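Local coordinates for protein beta-hexosaminidase (Neisseria gonorrhoeae, PDB 6JTJ) that probably cleaves terminal beta-1,4-linked N-acetylglucosamine from peptide-linked peptidoglycan fragments, a step in cell wall recycling, at residues G305-R310 and V331-D336. Sequence-based numbering, arbitrary orientation.
Sequences GGIKER and VDELRD
Ile307 and Leu334 form the buried half of this contact, in which the first turn of helix 307-317 packs against the last turn of helix 328-335. Ile307 points at the other helix, and its CG2 lies 4.0 Å from Leu334 CB, the two side chains meeting roughly at right angles. The same methyl lies along the side chain of Glu333, from CB and CG to the carboxylate, with CD 3.9 Å from Ile307 CG2. Leu334 in turn sends CD1 to the backbone of the facing helix, 3.9 Å from Lys308 CA. The helices are close here, with the CA atoms of Lys308 and Leu334 5.3 Å apart.

Toward solvent the packing gives way to polar contacts, at the C-terminal end of helix 328-335 and the N-terminal end of helix 307-317. Lys308 spans the gap with an extended chain that bends only at its last torsion (chi4 -69°), which brings NZ to the C-terminal end of helix 328-335. There Lys308 NZ donates to Asp336 O at 2.8 Å and, over a longer distance, to Leu334 O at 3.2 Å, approaching both from above the carbonyl plane. A positive charge at this end should suit the helix dipole. Glu333 is stretched out with CG anti to N (chi1 -172°); a water donates to its OE2 (water O to Glu333 OE2 2.8 Å) and lies implausibly close to Ile307 N, so a bridge there is doubtful. The carboxylate lies beside the N-terminus of helix 307-317, just after N-cap Gly306, where its negative charge is probably favourable.

Beyond the interface, Asp332 and Arg335 pair within their own helix and tie it to helix 58-64 and its following loop through Arg63 and Asp66. Two successive outer helices of a parallel beta/alpha barrel, separated by strand 321-323, pack side by side in this way, consistent with the TIM-barrel-like domain of glycoside hydrolase family 3.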
loop_
_atom_site.group_PDB
_atom_site.type_symbol
_atom_site.label_atom_id
_atom_site.label_comp_id
_atom_site.label_asym_id
_atom_site.label_seq_id
_atom_site.Cartn_x
_atom_site.Cartn_y
_atom_site.Cartn_z
ATOM N N GLY C 305 -20.111 -13.265 -0.565
ATOM C CA GLY C 305 -20.655 -13.483 0.797
ATOM C C GLY C 305 -21.797 -12.494 1.080
ATOM O O GLY C 305 -22.602 -12.658 2.022
ATOM N N GLY C 306 -21.824 -11.439 0.265
ATOM C CA GLY C 306 -22.938 -10.504 0.134
ATOM C C GLY C 306 -22.764 -9.228 0.894
ATOM O O GLY C 306 -22.410 -9.271 2.052
ATOM N N ILE C 307 -23.072 -8.104 0.246
ATOM C CA ILE C 307 -22.864 -6.797 0.853
ATOM C C ILE C 307 -23.725 -6.589 2.096
ATOM O O ILE C 307 -23.231 -6.067 3.104
ATOM C CB ILE C 307 -23.082 -5.658 -0.154
ATOM C CG1 ILE C 307 -22.661 -4.317 0.452
ATOM C CG2 ILE C 307 -24.528 -5.599 -0.641
ATOM C CD1 ILE C 307 -21.170 -4.191 0.698
ATOM N N LYS C 308 -24.977 -7.049 2.051
ATOM C CA LYS C 308 -25.876 -6.934 3.195
ATOM C C LYS C 308 -25.281 -7.626 4.397
ATOM O O LYS C 308 -25.324 -7.095 5.506
ATOM C CB LYS C 308 -27.256 -7.534 2.899
ATOM C CG LYS C 308 -28.113 -6.683 1.978
ATOM C CD LYS C 308 -29.443 -7.369 1.663
ATOM C CE LYS C 308 -30.369 -6.485 0.839
ATOM N NZ LYS C 308 -30.877 -5.304 1.613
ATOM N N GLU C 309 -24.739 -8.817 4.186
ATOM C CA GLU C 309 -24.162 -9.569 5.283
ATOM C C GLU C 309 -22.893 -8.882 5.814
ATOM O O GLU C 309 -22.686 -8.824 7.022
ATOM C CB GLU C 309 -23.894 -11.021 4.848
ATOM C CG GLU C 309 -23.227 -11.904 5.888
ATOM C CD GLU C 309 -24.026 -12.072 7.171
ATOM O OE1 GLU C 309 -25.232 -11.754 7.212
ATOM O OE2 GLU C 309 -23.426 -12.536 8.174
ATOM N N ARG C 310 -22.063 -8.391 4.897
ATOM C CA ARG C 310 -20.798 -7.726 5.245
ATOM C C ARG C 310 -21.074 -6.450 6.074
ATOM O O ARG C 310 -20.457 -6.239 7.126
ATOM C CB ARG C 310 -19.912 -7.472 3.990
ATOM C CG ARG C 310 -18.865 -8.546 3.876
ATOM C CD ARG C 310 -17.920 -8.402 2.718
ATOM N NE ARG C 310 -18.420 -8.948 1.454
ATOM C CZ ARG C 310 -18.810 -8.280 0.357
ATOM N NH1 ARG C 310 -19.223 -8.983 -0.698
ATOM N NH2 ARG C 310 -18.800 -6.946 0.276
ATOM N N VAL C 331 -24.146 -0.635 -3.473
ATOM C CA VAL C 331 -24.902 0.318 -2.672
ATOM C C VAL C 331 -26.393 0.131 -2.968
ATOM O O VAL C 331 -27.221 0.132 -2.055
ATOM C CB VAL C 331 -24.482 1.776 -2.948
ATOM C CG1 VAL C 331 -25.372 2.741 -2.182
ATOM C CG2 VAL C 331 -23.025 2.017 -2.569
ATOM N N ASP C 332 -26.729 -0.046 -4.251
ATOM C CA ASP C 332 -28.123 -0.294 -4.645
ATOM C C ASP C 332 -28.660 -1.559 -4.040
ATOM O O ASP C 332 -29.772 -1.577 -3.491
ATOM C CB ASP C 332 -28.259 -0.327 -6.157
ATOM C CG ASP C 332 -28.183 1.044 -6.755
ATOM O OD1 ASP C 332 -28.418 2.027 -6.009
ATOM O OD2 ASP C 332 -27.877 1.161 -7.958
ATOM N N GLU C 333 -27.849 -2.605 -4.087
ATOM C CA GLU C 333 -28.204 -3.865 -3.461
ATOM C C GLU C 333 -28.399 -3.705 -1.950
ATOM O O GLU C 333 -29.368 -4.193 -1.386
ATOM C CB GLU C 333 -27.120 -4.903 -3.755
ATOM C CG GLU C 333 -27.472 -6.311 -3.315
ATOM C CD GLU C 333 -26.368 -7.310 -3.596
ATOM O OE1 GLU C 333 -25.609 -7.115 -4.578
ATOM O OE2 GLU C 333 -26.277 -8.304 -2.844
ATOM N N LEU C 334 -27.457 -3.035 -1.293
ATOM C CA LEU C 334 -27.517 -2.881 0.157
ATOM C C LEU C 334 -28.746 -2.090 0.594
ATOM O O LEU C 334 -29.424 -2.479 1.542
ATOM C CB LEU C 334 -26.247 -2.194 0.674
ATOM C CG LEU C 334 -26.196 -1.840 2.159
ATOM C CD1 LEU C 334 -26.299 -3.082 3.032
ATOM C CD2 LEU C 334 -24.919 -1.070 2.456
ATOM N N ARG C 335 -29.016 -0.980 -0.087
ATOM C CA ARG C 335 -30.091 -0.080 0.346
ATOM C C ARG C 335 -31.502 -0.632 0.113
ATOM O O ARG C 335 -32.440 -0.236 0.795
ATOM C CB ARG C 335 -29.950 1.289 -0.307
ATOM C CG ARG C 335 -30.258 1.340 -1.782
ATOM C CD ARG C 335 -29.659 2.596 -2.371
ATOM N NE ARG C 335 -29.891 2.718 -3.804
ATOM C CZ ARG C 335 -30.958 3.279 -4.362
ATOM N NH1 ARG C 335 -31.932 3.788 -3.620
ATOM N NH2 ARG C 335 -31.046 3.335 -5.684
ATOM N N ASP C 336 -31.641 -1.555 -0.835
ATOM C CA ASP C 336 -32.939 -2.136 -1.160
ATOM C C ASP C 336 -33.462 -3.014 -0.030
ATOM O O ASP C 336 -32.924 -4.096 0.228
ATOM C CB ASP C 336 -32.836 -2.955 -2.447
ATOM C CG ASP C 336 -34.151 -3.572 -2.835
ATOM O OD1 ASP C 336 -35.129 -2.820 -3.000
ATOM O OD2 ASP C 336 -34.213 -4.808 -2.961
HETATM O O HOH W 1 -23.628 -8.556 -2.132
#